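Local structure of uncharacterized protein (5MU5) at residues Pro76-Ala82 / Val207-Leu212; Leu333-His337 / Val357-Phe361; Phe451-Glu455 / Tyr464-Leu470; Leu11-Asn15 / Ser160-Trp166. The protein is a Maf-type glycosyltransferase involved in the formation of bacterial flagella, probably by attaching sugar to flagellin. All blocks are in the same frame, centred on the assembly; numbering follows the deposited sequence.

Contacts 1 and 4 both fall within the Maf N-terminal domain, their segments alternating along the chain: residues 76-82 and 207-212 enclose 160-166, while 11-15 comes first. Their centres lie 29 Å apart and their nearest atoms about 15 Å. Contact 2 belongs to the MptE-like region on the opposite side of the chain's centre, 50 Å from contact 1 and 68 Å from contact 4, centre to centre. Contact 3, a surface hairpin, is 30 Å from contact 1 and 31 Å from contact 2 between centres. An ethanediol, probably from the crystallisation liquor, binds Arg-454 at contact 3 and is no evidence of a substrate site. None of the four touches another.

Contact 1 of 4, residues Pro76-Ala82 / Val207-Leu212; sequences PDHRISA and VDWTRL
Val-207 meets Ile-80 through its carbonyl oxygen, 3.5 Å from Ile-80 CB, and through CG2, facing the CG2 branch. Asp-208 brings OD1 close to Ala-82 N, while OD2 makes salt bridges with Lys-610 and Arg-611. Next comes Trp-209, third residue of a type II turn from Val-207 to Thr-210; its N-H binds Ile-80 O at 2.8 Å. The indole is a platform for Arg-79, whose guanidinium lies flat on it, planes 8° apart, a cation-pi stack. Arg-79 CG sits over the six-membered ring, 3.7 Å from its centroid, and the bend at chi2 (-81°) then lays the guanidinium along the indole; NH1 donates to Trp-209 O at 2.8 Å, in the guanidinium plane. Here loop 76-82 runs antiparallel to the chain entering strand 211-214, outermost in a four-stranded parallel sheet, and makes a single beta bridge, Arg-79 with Arg-211. Thr-210 O accepts Ile-80 N on a lone pair. Arg-211 suits its place by its aliphatic CD, covering the other guanidinium face of Arg-79, 3.5 Å from CZ; Asp-142 salt-bridges both arginines, and Gln-141 accepts from Arg-211. At Leu-212, N-H reaches His-78 O at 3.0 Å and CD1 touches Ile-80 CD1.

Contact 2 of 4, residues Leu333-His337 / Val357-Phe361; sequences LAAVH and VRDLF
Leu-360 faces Ala-334 and His-337, pushing a branched aliphatic tip against the helix. Its CB points toward the helix, and with CG opposite the carbonyl carbon (chi1 -50°) the side chain forks over the helix backbone. CD1 settles 3.8 Å from Ala-334 N, 4.0 Å from Leu-333 CB and 4.1 Å from Ala-334 CB; the small alanine lets the methyl come this close to the main chain. CD2, the other branch, reaches His-337 CD2 at 3.9 Å. The imidazole lies with one face over the carbonyl carbon of Leu-360, and its CE1 is 3.3 Å from Leu-360 O, a close approach, not a hydrogen bond. With an alanine here the imidazole is gone, which would probably leave Leu-360 CD2 and the carbonyl without cover and open a gap at the outer side of the contact. Deeper in, Leu-333 CD1 touches Val-357 CG1 at 4.2 Å and comes at the edge of the Phe-361 ring, apolar groups fit for a buried site. Helix 327-340 connects the parallel strands 319-322 and 346-350 in a beta-alpha-beta unit, and segment 357-361, leading into strand 363-367, packs on its flank, with Leu-333, Val-357 and Phe-361 resting on strand 319-322.

Contact 3 of 4, residues Phe451-Glu455 / Tyr464-Leu470; sequences FDVRE and YSETIML. With EDO (1,2-ethanediol), chain G.
The guanidinium of Arg-454 and the ring of Tyr-464 stand nearly perpendicular, planes 83° apart; the guanidinium turns its edge to the tyrosine hydroxyl and does not stack on the ring. Two groups lie at the guanidinium edge, in its plane: Tyr-464 OH, which takes a bond from NH1 at 2.6 Å with a bent N-H...O angle of 134°, and O2 of the ethanediol, which takes a much straighter one from NH2 at 3.2 Å. The arginine reaches the hydroxyl because its chain, running alongside the tyrosine, bends at chi3 (65°); on the way CG passes 3.4 Å from Tyr-464 CE2. Asp-452 adds its CB at the edge of the same ring, 3.7 Å from CD2, its carboxylate set across the aromatic group. A long tyrosine and a long, flexible arginine suit this face near the surface: their apolar parts lie side by side and their polar ends pair.

Val-453 and Ser-465 point to the opposite face. Their backbones form a hydrogen-bonded antiparallel pair, Val-453 N to Ser-465 O at 2.8 Å and Ser-465 N to Val-453 O at 3.0 Å, next to the non-hydrogen-bonded pair Arg-454 and Tyr-464. Ser-465 OG bonds Leu-416 O. Leu-470 packs from the helix on this side, CD1 against Val-453 CG2 at 3.7 Å and CD2 against Glu-455 CG at 3.6 Å; the carboxylate of Glu-455 goes on to a salt bridge with Arg-473.

Strands 453-456 and 462-465 make a beta hairpin, completed by strand 418-419 as a small antiparallel sheet, and Glu-466 follows as N-cap residue of helix 467-482.

Contact 4 of 4, residues Leu11-Asn15 / Ser160-Trp166; sequences LVTAN and SLSTVDW. Unlike the reference sequence in segment 11-15: Thr-13 (reference Ser), Asn-15 (reference Tyr).
Asn-15 reaches from helix 9-22 into the turn at Leu-161 to Trp-166, the loop joining helices 154-160 and 166-171 in the Maf N-terminal domain. Its amide stands almost at right angles to the Trp-166 indole, planes 88° apart, at the ring's edge. With donor and acceptor on one short group, asparagine grips the turn three ways: ND2 binds Leu-161 O at 2.7 Å, close to the amide plane, and Val-164 O at 2.9 Å, ND2 lying nearly in line with that C=O but its N-H pointing off the line, while OD1 accepts Trp-166 N at 3.1 Å from above its carbonyl plane. On the indole, NE1 donates to Ser-160 OG (itself bonded to Leu-157 O) at 3.0 Å, fixing the ring's rotation; Val-164 CG1 covers one face toward the rim and Phe-19 meets it edge-to-face. A serine in place of Trp-166 would probably open a gap beside Asn-15 and Phe-19 and cost Ser-160 OG the indole N-H. One turn earlier, Leu-11 has CG opposite its backbone N (chi1 177°), leaning its methyls over the loop backbone, CD1 toward Val-164 O. CD2 ends 3.2 Å from Ser-162 O, which itself accepts a bond from Asn-8.

Contact 1 of 4, residues Pro76-Ala82 / Val207-Leu212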
loop_
_atom_site.group_PDB
_atom_site.type_symbol
_atom_site.label_atom_id
_atom_site.label_comp_id
_atom_site.label_asym_id
_atom_site.label_seq_id
_atom_site.Cartn_x
_atom_site.Cartn_y
_atom_site.Cartn_z
ATOM N N PRO A 76 -17.075 16.263 16.462
ATOM C CA PRO A 76 -16.572 15.508 15.314
ATOM C C PRO A 76 -15.820 16.334 14.258
ATOM O O PRO A 76 -15.078 15.756 13.482
ATOM C CB PRO A 76 -17.843 14.894 14.708
ATOM C CG PRO A 76 -18.939 15.819 15.119
ATOM C CD PRO A 76 -18.547 16.296 16.493
ATOM N N ASP A 77 -15.978 17.660 14.224
ATOM C CA ASP A 77 -15.287 18.480 13.208
ATOM C C ASP A 77 -13.774 18.333 13.277
ATOM O O ASP A 77 -13.101 18.399 12.261
ATOM C CB ASP A 77 -15.587 19.976 13.360
ATOM C CG ASP A 77 -17.026 20.362 13.008
ATOM O OD1 ASP A 77 -17.861 19.510 12.604
ATOM O OD2 ASP A 77 -17.317 21.571 13.151
ATOM N N HIS A 78 -13.257 18.149 14.487
ATOM C CA HIS A 78 -11.811 18.088 14.752
ATOM C C HIS A 78 -11.306 16.641 14.954
ATOM O O HIS A 78 -10.402 16.390 15.747
ATOM C CB HIS A 78 -11.523 18.944 15.999
ATOM C CG HIS A 78 -12.249 20.259 15.992
ATOM N ND1 HIS A 78 -11.962 21.260 15.086
ATOM C CD2 HIS A 78 -13.283 20.714 16.741
ATOM C CE1 HIS A 78 -12.771 22.282 15.294
ATOM N NE2 HIS A 78 -13.580 21.978 16.294
ATOM N N ARG A 79 -11.921 15.714 14.224
ATOM C CA ARG A 79 -11.671 14.293 14.336
ATOM C C ARG A 79 -11.794 13.621 12.980
ATOM O O ARG A 79 -12.526 14.095 12.114
ATOM C CB ARG A 79 -12.754 13.664 15.221
ATOM C CG ARG A 79 -12.795 14.157 16.653
ATOM C CD ARG A 79 -11.754 13.453 17.488
ATOM N NE ARG A 79 -11.830 13.875 18.874
ATOM C CZ ARG A 79 -11.147 13.319 19.866
ATOM N NH1 ARG A 79 -10.360 12.295 19.650
ATOM N NH2 ARG A 79 -11.276 13.765 21.091
ATOM N N ILE A 80 -11.099 12.504 12.817
ATOM C CA ILE A 80 -11.352 11.604 11.705
ATOM C C ILE A 80 -12.601 10.805 12.099
ATOM O O ILE A 80 -12.698 10.346 13.231
ATOM C CB ILE A 80 -10.169 10.633 11.486
ATOM C CG1 ILE A 80 -8.883 11.390 11.113
ATOM C CG2 ILE A 80 -10.482 9.593 10.430
ATOM C CD1 ILE A 80 -8.959 12.231 9.858
ATOM N N SER A 81 -13.553 10.665 11.177
ATOM C CA SER A 81 -14.746 9.818 11.358
ATOM C C SER A 81 -14.850 8.833 10.198
ATOM O O SER A 81 -15.587 9.080 9.228
ATOM C CB SER A 81 -16.020 10.649 11.408
ATOM O OG SER A 81 -15.941 11.596 12.456
ATOM N N ALA A 82 -14.124 7.717 10.308
ATOM C CA ALA A 82 -14.113 6.670 9.266
ATOM C C ALA A 82 -15.073 5.507 9.561
ATOM O O ALA A 82 -14.751 4.647 10.380
ATOM C CB ALA A 82 -12.693 6.136 9.078
ATOM N N VAL A 207 -7.441 4.619 12.662
ATOM C CA VAL A 207 -7.453 6.069 12.541
ATOM C C VAL A 207 -8.744 6.682 13.032
ATOM O O VAL A 207 -8.800 7.878 13.198
ATOM C CB VAL A 207 -7.217 6.565 11.097
ATOM C CG1 VAL A 207 -5.778 6.304 10.706
ATOM C CG2 VAL A 207 -8.214 5.948 10.111
ATOM N N ASP A 208 -9.784 5.880 13.243
ATOM C CA ASP A 208 -11.061 6.436 13.677
ATOM C C ASP A 208 -10.936 7.285 14.951
ATOM O O ASP A 208 -10.358 6.863 15.932
ATOM C CB ASP A 208 -12.113 5.355 13.879
ATOM C CG ASP A 208 -13.415 5.922 14.402
ATOM O OD1 ASP A 208 -14.085 6.667 13.671
ATOM O OD2 ASP A 208 -13.771 5.651 15.559
ATOM N N TRP A 209 -11.491 8.491 14.898
ATOM C CA TRP A 209 -11.573 9.402 16.039
ATOM C C TRP A 209 -10.220 9.982 16.422
ATOM O O TRP A 209 -10.020 10.436 17.554
ATOM C CB TRP A 209 -12.274 8.746 17.221
ATOM C CG TRP A 209 -13.056 9.696 18.110
ATOM C CD1 TRP A 209 -12.892 9.890 19.456
ATOM C CD2 TRP A 209 -14.119 10.574 17.707
ATOM N NE1 TRP A 209 -13.788 10.834 19.910
ATOM C CE2 TRP A 209 -14.551 11.263 18.850
ATOM C CE3 TRP A 209 -14.759 10.823 16.493
ATOM C CZ2 TRP A 209 -15.588 12.186 18.808
ATOM C CZ3 TRP A 209 -15.788 11.752 16.458
ATOM C CH2 TRP A 209 -16.181 12.421 17.595
ATOM N N THR A 210 -9.297 9.973 15.466
ATOM C CA THR A 210 -8.021 10.657 15.605
ATOM C C THR A 210 -8.288 12.158 15.834
ATOM O O THR A 210 -9.014 12.796 15.078
ATOM C CB THR A 210 -7.168 10.466 14.322
ATOM O OG1 THR A 210 -6.812 9.078 14.172
ATOM C CG2 THR A 210 -5.897 11.322 14.341
ATOM N N ARG A 211 -7.722 12.702 16.903
ATOM C CA ARG A 211 -7.802 14.118 17.190
ATOM C C ARG A 211 -6.873 14.878 16.256
ATOM O O ARG A 211 -5.695 14.535 16.118
ATOM C CB ARG A 211 -7.384 14.377 18.646
ATOM C CG ARG A 211 -7.601 15.808 19.138
ATOM C CD ARG A 211 -9.062 16.114 19.390
ATOM N NE ARG A 211 -9.235 17.420 20.038
ATOM C CZ ARG A 211 -9.186 17.639 21.354
ATOM N NH1 ARG A 211 -8.949 16.642 22.202
ATOM N NH2 ARG A 211 -9.362 18.873 21.821
ATOM N N LEU A 212 -7.413 15.914 15.624
ATOM C CA LEU A 212 -6.656 16.817 14.779
ATOM C C LEU A 212 -6.626 18.189 15.453
ATOM O O LEU A 212 -7.632 18.614 16.023
ATOM C CB LEU A 212 -7.342 16.936 13.438
ATOM C CG LEU A 212 -7.568 15.608 12.719
ATOM C CD1 LEU A 212 -8.422 15.842 11.492
ATOM C CD2 LEU A 212 -6.233 14.994 12.349
#

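Contact 2 of 4, residues Leu333-His337 / Val357-Phe361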
loop_
_atom_site.group_PDB
_atom_site.type_symbol
_atom_site.label_atom_id
_atom_site.label_comp_id
_atom_site.label_asym_id
_atom_site.label_seq_id
_atom_site.Cartn_x
_atom_site.Cartn_y
_atom_site.Cartn_z
ATOM N N LEU A 333 -7.513 -16.059 -21.879
ATOM C CA LEU A 333 -6.348 -16.566 -22.589
ATOM C C LEU A 333 -6.632 -17.848 -23.327
ATOM O O LEU A 333 -6.192 -18.011 -24.458
ATOM C CB LEU A 333 -5.189 -16.828 -21.638
ATOM C CG LEU A 333 -4.171 -15.719 -21.473
ATOM C CD1 LEU A 333 -3.098 -16.232 -20.519
ATOM C CD2 LEU A 333 -3.562 -15.332 -22.814
ATOM N N ALA A 334 -7.331 -18.770 -22.675
ATOM C CA ALA A 334 -7.661 -20.057 -23.297
ATOM C C ALA A 334 -8.491 -19.895 -24.569
ATOM O O ALA A 334 -8.273 -20.605 -25.539
ATOM C CB ALA A 334 -8.396 -20.961 -22.308
ATOM N N ALA A 335 -9.458 -18.975 -24.550
ATOM C CA ALA A 335 -10.300 -18.688 -25.734
ATOM C C ALA A 335 -9.453 -18.208 -26.926
ATOM O O ALA A 335 -9.700 -18.576 -28.070
ATOM C CB ALA A 335 -11.364 -17.644 -25.382
ATOM N N VAL A 336 -8.443 -17.391 -26.647
ATOM C CA VAL A 336 -7.537 -16.911 -27.692
ATOM C C VAL A 336 -6.680 -18.064 -28.233
ATOM O O VAL A 336 -6.479 -18.165 -29.433
ATOM C CB VAL A 336 -6.629 -15.779 -27.187
ATOM C CG1 VAL A 336 -5.693 -15.337 -28.287
ATOM C CG2 VAL A 336 -7.451 -14.595 -26.679
ATOM N N HIS A 337 -6.170 -18.911 -27.343
ATOM C CA HIS A 337 -5.423 -20.122 -27.722
ATOM C C HIS A 337 -6.257 -21.050 -28.615
ATOM O O HIS A 337 -5.797 -21.540 -29.650
ATOM C CB HIS A 337 -5.016 -20.879 -26.451
ATOM C CG HIS A 337 -4.310 -22.174 -26.705
ATOM N ND1 HIS A 337 -3.007 -22.244 -27.160
ATOM C CD2 HIS A 337 -4.709 -23.451 -26.520
ATOM C CE1 HIS A 337 -2.643 -23.507 -27.265
ATOM N NE2 HIS A 337 -3.658 -24.259 -26.881
ATOM N N VAL A 357 -2.738 -22.053 -16.766
ATOM C CA VAL A 357 -2.165 -21.209 -17.809
ATOM C C VAL A 357 -0.997 -21.919 -18.482
ATOM O O VAL A 357 -0.780 -21.753 -19.672
ATOM C CB VAL A 357 -1.700 -19.843 -17.244
ATOM C CG1 VAL A 357 -0.973 -19.036 -18.295
ATOM C CG2 VAL A 357 -2.891 -19.043 -16.743
ATOM N N ARG A 358 -0.268 -22.716 -17.705
ATOM C CA ARG A 358 0.886 -23.453 -18.190
ATOM C C ARG A 358 0.549 -24.314 -19.401
ATOM O O ARG A 358 1.269 -24.270 -20.407
ATOM C CB ARG A 358 1.489 -24.321 -17.078
ATOM C CG ARG A 358 2.811 -24.957 -17.493
ATOM C CD ARG A 358 3.868 -24.811 -16.417
ATOM N NE ARG A 358 3.849 -25.910 -15.459
ATOM C CZ ARG A 358 4.092 -25.788 -14.156
ATOM N NH1 ARG A 358 4.324 -24.591 -13.616
ATOM N NH2 ARG A 358 4.056 -26.870 -13.381
ATOM N N ASP A 359 -0.552 -25.063 -19.297
ATOM C CA ASP A 359 -1.038 -25.952 -20.366
ATOM C C ASP A 359 -1.192 -25.278 -21.729
ATOM O O ASP A 359 -1.040 -25.918 -22.746
ATOM C CB ASP A 359 -2.418 -26.524 -20.024
ATOM C CG ASP A 359 -2.470 -27.240 -18.681
ATOM O OD1 ASP A 359 -1.418 -27.691 -18.178
ATOM O OD2 ASP A 359 -3.594 -27.351 -18.133
ATOM N N LEU A 360 -1.495 -23.988 -21.757
ATOM C CA LEU A 360 -1.726 -23.298 -23.022
ATOM C C LEU A 360 -0.447 -22.959 -23.754
ATOM O O LEU A 360 -0.490 -22.515 -24.901
ATOM C CB LEU A 360 -2.491 -21.998 -22.777
ATOM C CG LEU A 360 -3.752 -22.122 -21.923
ATOM C CD1 LEU A 360 -4.313 -20.737 -21.629
ATOM C CD2 LEU A 360 -4.775 -23.013 -22.610
ATOM N N PHE A 361 0.686 -23.131 -23.086
ATOM C CA PHE A 361 1.958 -22.705 -23.642
ATOM C C PHE A 361 3.008 -23.780 -23.621
ATOM O O PHE A 361 3.175 -24.471 -22.637
ATOM C CB PHE A 361 2.521 -21.523 -22.859
ATOM C CG PHE A 361 1.763 -20.271 -23.061
ATOM C CD1 PHE A 361 0.673 -19.979 -22.258
ATOM C CD2 PHE A 361 2.129 -19.384 -24.053
ATOM C CE1 PHE A 361 -0.047 -18.827 -22.445
ATOM C CE2 PHE A 361 1.414 -18.225 -24.242
ATOM C CZ PHE A 361 0.325 -17.946 -23.439
#

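Contact 3 of 4, residues Phe451-Glu455 / Tyr464-Leu470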
loop_
_atom_site.group_PDB
_atom_site.type_symbol
_atom_site.label_atom_id
_atom_site.label_comp_id
_atom_site.label_asym_id
_atom_site.label_seq_id
_atom_site.Cartn_x
_atom_site.Cartn_y
_atom_site.Cartn_z
ATOM N N PHE A 451 -16.821 9.948 -14.697
ATOM C CA PHE A 451 -16.271 8.670 -15.162
ATOM C C PHE A 451 -14.835 8.759 -15.611
ATOM O O PHE A 451 -14.162 7.730 -15.750
ATOM C CB PHE A 451 -17.104 8.147 -16.343
ATOM C CG PHE A 451 -18.489 7.776 -15.957
ATOM C CD1 PHE A 451 -19.495 8.738 -15.944
ATOM C CD2 PHE A 451 -18.776 6.479 -15.558
ATOM C CE1 PHE A 451 -20.785 8.402 -15.556
ATOM C CE2 PHE A 451 -20.056 6.137 -15.169
ATOM C CZ PHE A 451 -21.064 7.104 -15.168
ATOM N N ASP A 452 -14.378 9.990 -15.806
ATOM C CA ASP A 452 -13.182 10.248 -16.575
ATOM C C ASP A 452 -12.638 11.592 -16.192
ATOM O O ASP A 452 -13.400 12.496 -15.946
ATOM C CB ASP A 452 -13.573 10.384 -18.070
ATOM C CG ASP A 452 -13.887 9.055 -18.750
ATOM O OD1 ASP A 452 -13.144 8.074 -18.510
ATOM O OD2 ASP A 452 -14.850 9.006 -19.569
ATOM N N VAL A 453 -11.322 11.724 -16.201
ATOM C CA VAL A 453 -10.673 13.017 -16.091
ATOM C C VAL A 453 -9.918 13.365 -17.377
ATOM O O VAL A 453 -9.399 12.500 -18.053
ATOM C CB VAL A 453 -9.728 13.070 -14.894
ATOM C CG1 VAL A 453 -10.516 12.805 -13.627
ATOM C CG2 VAL A 453 -8.587 12.078 -15.034
ATOM N N ARG A 454 -9.862 14.641 -17.698
ATOM C CA ARG A 454 -9.133 15.118 -18.867
ATOM C C ARG A 454 -7.609 15.152 -18.640
ATOM O O ARG A 454 -7.125 15.759 -17.702
ATOM C CB ARG A 454 -9.646 16.501 -19.273
ATOM C CG ARG A 454 -11.098 16.476 -19.750
ATOM C CD ARG A 454 -11.727 17.863 -19.849
ATOM N NE ARG A 454 -11.082 18.692 -20.861
ATOM C CZ ARG A 454 -11.489 18.829 -22.123
ATOM N NH1 ARG A 454 -12.553 18.182 -22.580
ATOM N NH2 ARG A 454 -10.825 19.627 -22.943
ATOM N N GLU A 455 -6.863 14.518 -19.531
ATOM C CA GLU A 455 -5.422 14.408 -19.379
ATOM C C GLU A 455 -4.736 14.764 -20.677
ATOM O O GLU A 455 -5.294 14.544 -21.733
ATOM C CB GLU A 455 -5.037 12.979 -18.984
ATOM C CG GLU A 455 -5.491 12.558 -17.596
ATOM C CD GLU A 455 -4.956 13.455 -16.478
ATOM O OE1 GLU A 455 -3.731 13.722 -16.435
ATOM O OE2 GLU A 455 -5.769 13.904 -15.641
ATOM N N TYR A 464 -9.551 11.410 -22.301
ATOM C CA TYR A 464 -10.264 11.078 -21.096
ATOM C C TYR A 464 -9.775 9.743 -20.512
ATOM O O TYR A 464 -9.709 8.714 -21.193
ATOM C CB TYR A 464 -11.754 11.026 -21.390
ATOM C CG TYR A 464 -12.346 12.392 -21.633
ATOM C CD1 TYR A 464 -12.285 12.989 -22.872
ATOM C CD2 TYR A 464 -12.965 13.074 -20.610
ATOM C CE1 TYR A 464 -12.833 14.243 -23.090
ATOM C CE2 TYR A 464 -13.513 14.327 -20.810
ATOM C CZ TYR A 464 -13.456 14.898 -22.056
ATOM O OH TYR A 464 -14.023 16.124 -22.229
ATOM N N SER A 465 -9.467 9.764 -19.236
ATOM C CA SER A 465 -8.889 8.630 -18.587
ATOM C C SER A 465 -9.525 8.400 -17.220
ATOM O O SER A 465 -10.005 9.326 -16.592
ATOM C CB SER A 465 -7.394 8.892 -18.463
ATOM O OG SER A 465 -6.727 7.770 -17.934
ATOM N N GLU A 466 -9.513 7.155 -16.770
ATOM C CA GLU A 466 -10.046 6.755 -15.487
ATOM C C GLU A 466 -8.903 6.610 -14.522
ATOM O O GLU A 466 -7.733 6.546 -14.918
ATOM C CB GLU A 466 -10.705 5.388 -15.611
ATOM C CG GLU A 466 -11.804 5.293 -16.657
ATOM C CD GLU A 466 -12.074 3.855 -17.073
ATOM O OE1 GLU A 466 -11.862 2.936 -16.243
ATOM O OE2 GLU A 466 -12.486 3.629 -18.237
ATOM N N THR A 467 -9.252 6.477 -13.256
ATOM C CA THR A 467 -8.279 6.432 -12.168
ATOM C C THR A 467 -7.309 5.251 -12.254
ATOM O O THR A 467 -6.111 5.429 -12.056
ATOM C CB THR A 467 -9.033 6.485 -10.826
ATOM O OG1 THR A 467 -9.677 7.766 -10.727
ATOM C CG2 THR A 467 -8.110 6.286 -9.624
ATOM N N ILE A 468 -7.810 4.065 -12.573
ATOM C CA ILE A 468 -6.948 2.880 -12.700
ATOM C C ILE A 468 -5.909 3.069 -13.814
ATOM O O ILE A 468 -4.762 2.576 -13.722
ATOM C CB ILE A 468 -7.763 1.570 -12.937
ATOM C CG1 ILE A 468 -6.860 0.319 -13.044
ATOM C CG2 ILE A 468 -8.554 1.637 -14.238
ATOM C CD1 ILE A 468 -6.004 -0.002 -11.831
ATOM N N MET A 469 -6.319 3.774 -14.863
ATOM C CA MET A 469 -5.440 4.067 -15.975
ATOM C C MET A 469 -4.335 5.089 -15.628
ATOM O O MET A 469 -3.215 5.017 -16.151
ATOM C CB MET A 469 -6.287 4.489 -17.162
ATOM C CG MET A 469 -7.215 3.357 -17.563
ATOM S SD MET A 469 -7.915 3.554 -19.188
ATOM C CE MET A 469 -9.310 4.653 -18.973
ATOM N N LEU A 470 -4.631 6.020 -14.727
ATOM C CA LEU A 470 -3.633 6.996 -14.316
ATOM C C LEU A 470 -2.567 6.316 -13.454
ATOM O O LEU A 470 -1.392 6.656 -13.565
ATOM C CB LEU A 470 -4.274 8.168 -13.571
ATOM C CG LEU A 470 -5.419 8.868 -14.334
ATOM C CD1 LEU A 470 -6.193 9.772 -13.393
ATOM C CD2 LEU A 470 -4.928 9.653 -15.521
HETATM C C1 EDO G . -13.749 20.625 -25.285
HETATM O O1 EDO G . -14.790 19.668 -25.431
HETATM C C2 EDO G . -12.823 20.555 -26.490
HETATM O O2 EDO G . -11.509 20.213 -26.035
#

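Contact 4 of 4, residues Leu11-Asn15 / Ser160-Trp166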
loop_
_atom_site.group_PDB
_atom_site.type_symbol
_atom_site.label_atom_id
_atom_site.label_comp_id
_atom_site.label_asym_id
_atom_site.label_seq_id
_atom_site.Cartn_x
_atom_site.Cartn_y
_atom_site.Cartn_z
ATOM N N LEU A 11 14.490 22.768 33.148
ATOM C CA LEU A 11 13.557 22.151 32.212
ATOM C C LEU A 11 14.190 21.992 30.828
ATOM O O LEU A 11 14.028 20.942 30.181
ATOM C CB LEU A 11 12.274 22.979 32.102
ATOM C CG LEU A 11 11.239 22.481 31.081
ATOM C CD1 LEU A 11 10.758 21.069 31.399
ATOM C CD2 LEU A 11 10.070 23.448 31.018
ATOM N N VAL A 12 14.919 23.016 30.381
ATOM C CA VAL A 12 15.599 22.941 29.095
ATOM C C VAL A 12 16.595 21.786 29.086
ATOM O O VAL A 12 16.557 20.946 28.194
ATOM C CB VAL A 12 16.298 24.250 28.727
ATOM C CG1 VAL A 12 17.155 24.078 27.481
ATOM C CG2 VAL A 12 15.254 25.338 28.493
ATOM N N THR A 13 17.444 21.730 30.099
ATOM C CA THR A 13 18.438 20.675 30.217
ATOM C C THR A 13 17.775 19.321 30.282
ATOM O O THR A 13 18.155 18.421 29.544
ATOM C CB THR A 13 19.290 20.869 31.467
ATOM O OG1 THR A 13 19.952 22.124 31.368
ATOM C CG2 THR A 13 20.348 19.765 31.616
ATOM N N ALA A 14 16.776 19.188 31.147
ATOM C CA ALA A 14 16.025 17.944 31.270
ATOM C C ALA A 14 15.373 17.519 29.929
ATOM O O ALA A 14 15.402 16.349 29.587
ATOM C CB ALA A 14 14.978 18.064 32.367
ATOM N N ASN A 15 14.789 18.455 29.183
ATOM C CA ASN A 15 14.230 18.134 27.860
ATOM C C ASN A 15 15.305 17.793 26.838
ATOM O O ASN A 15 15.151 16.871 26.058
ATOM C CB ASN A 15 13.408 19.300 27.303
ATOM C CG ASN A 15 12.103 19.506 28.040
ATOM O OD1 ASN A 15 11.538 18.572 28.586
ATOM N ND2 ASN A 15 11.609 20.727 28.037
ATOM N N SER A 160 10.366 25.394 22.466
ATOM C CA SER A 160 9.425 24.553 23.238
ATOM C C SER A 160 10.125 23.782 24.371
ATOM O O SER A 160 9.458 23.270 25.298
ATOM C CB SER A 160 8.689 23.548 22.343
ATOM O OG SER A 160 9.515 22.425 22.070
ATOM N N LEU A 161 11.458 23.684 24.280
ATOM C CA LEU A 161 12.259 23.101 25.354
ATOM C C LEU A 161 12.095 23.886 26.651
ATOM O O LEU A 161 12.278 23.335 27.728
ATOM C CB LEU A 161 13.743 23.057 24.993
ATOM C CG LEU A 161 14.149 22.201 23.803
ATOM C CD1 LEU A 161 15.662 22.100 23.771
ATOM C CD2 LEU A 161 13.524 20.820 23.821
ATOM N N SER A 162 11.756 25.165 26.539
ATOM C CA SER A 162 11.490 25.985 27.707
ATOM C C SER A 162 10.082 25.826 28.269
ATOM O O SER A 162 9.832 26.215 29.402
ATOM C CB SER A 162 11.721 27.463 27.377
ATOM O OG SER A 162 13.071 27.674 27.033
ATOM N N THR A 163 9.167 25.255 27.498
ATOM C CA THR A 163 7.740 25.297 27.860
ATOM C C THR A 163 6.991 23.977 27.953
ATOM O O THR A 163 5.970 23.915 28.615
ATOM C CB THR A 163 6.950 26.192 26.872
ATOM O OG1 THR A 163 7.292 25.856 25.523
ATOM C CG2 THR A 163 7.274 27.644 27.097
ATOM N N VAL A 164 7.470 22.934 27.293
ATOM C CA VAL A 164 6.788 21.659 27.306
ATOM C C VAL A 164 7.532 20.681 28.200
ATOM O O VAL A 164 8.748 20.729 28.285
ATOM C CB VAL A 164 6.749 21.091 25.893
ATOM C CG1 VAL A 164 6.110 19.717 25.872
ATOM C CG2 VAL A 164 6.008 22.045 24.979
ATOM N N ASP A 165 6.799 19.789 28.854
ATOM C CA ASP A 165 7.409 18.701 29.588
ATOM C C ASP A 165 7.561 17.537 28.597
ATOM O O ASP A 165 6.691 16.687 28.474
ATOM C CB ASP A 165 6.551 18.299 30.792
ATOM C CG ASP A 165 7.310 17.417 31.775
ATOM O OD1 ASP A 165 8.373 16.869 31.406
ATOM O OD2 ASP A 165 6.845 17.272 32.924
ATOM N N TRP A 166 8.684 17.515 27.892
ATOM C CA TRP A 166 8.913 16.549 26.834
ATOM C C TRP A 166 9.226 15.106 27.228
ATOM O O TRP A 166 9.007 14.186 26.434
ATOM C CB TRP A 166 10.050 17.045 25.964
ATOM C CG TRP A 166 9.654 18.037 24.962
ATOM C CD1 TRP A 166 9.963 19.364 24.948
ATOM C CD2 TRP A 166 8.895 17.782 23.789
ATOM N NE1 TRP A 166 9.449 19.949 23.826
ATOM C CE2 TRP A 166 8.774 19.004 23.097
ATOM C CE3 TRP A 166 8.296 16.636 23.252
ATOM C CZ2 TRP A 166 8.076 19.119 21.879
ATOM C CZ3 TRP A 166 7.594 16.740 22.047
ATOM C CH2 TRP A 166 7.491 17.977 21.371
#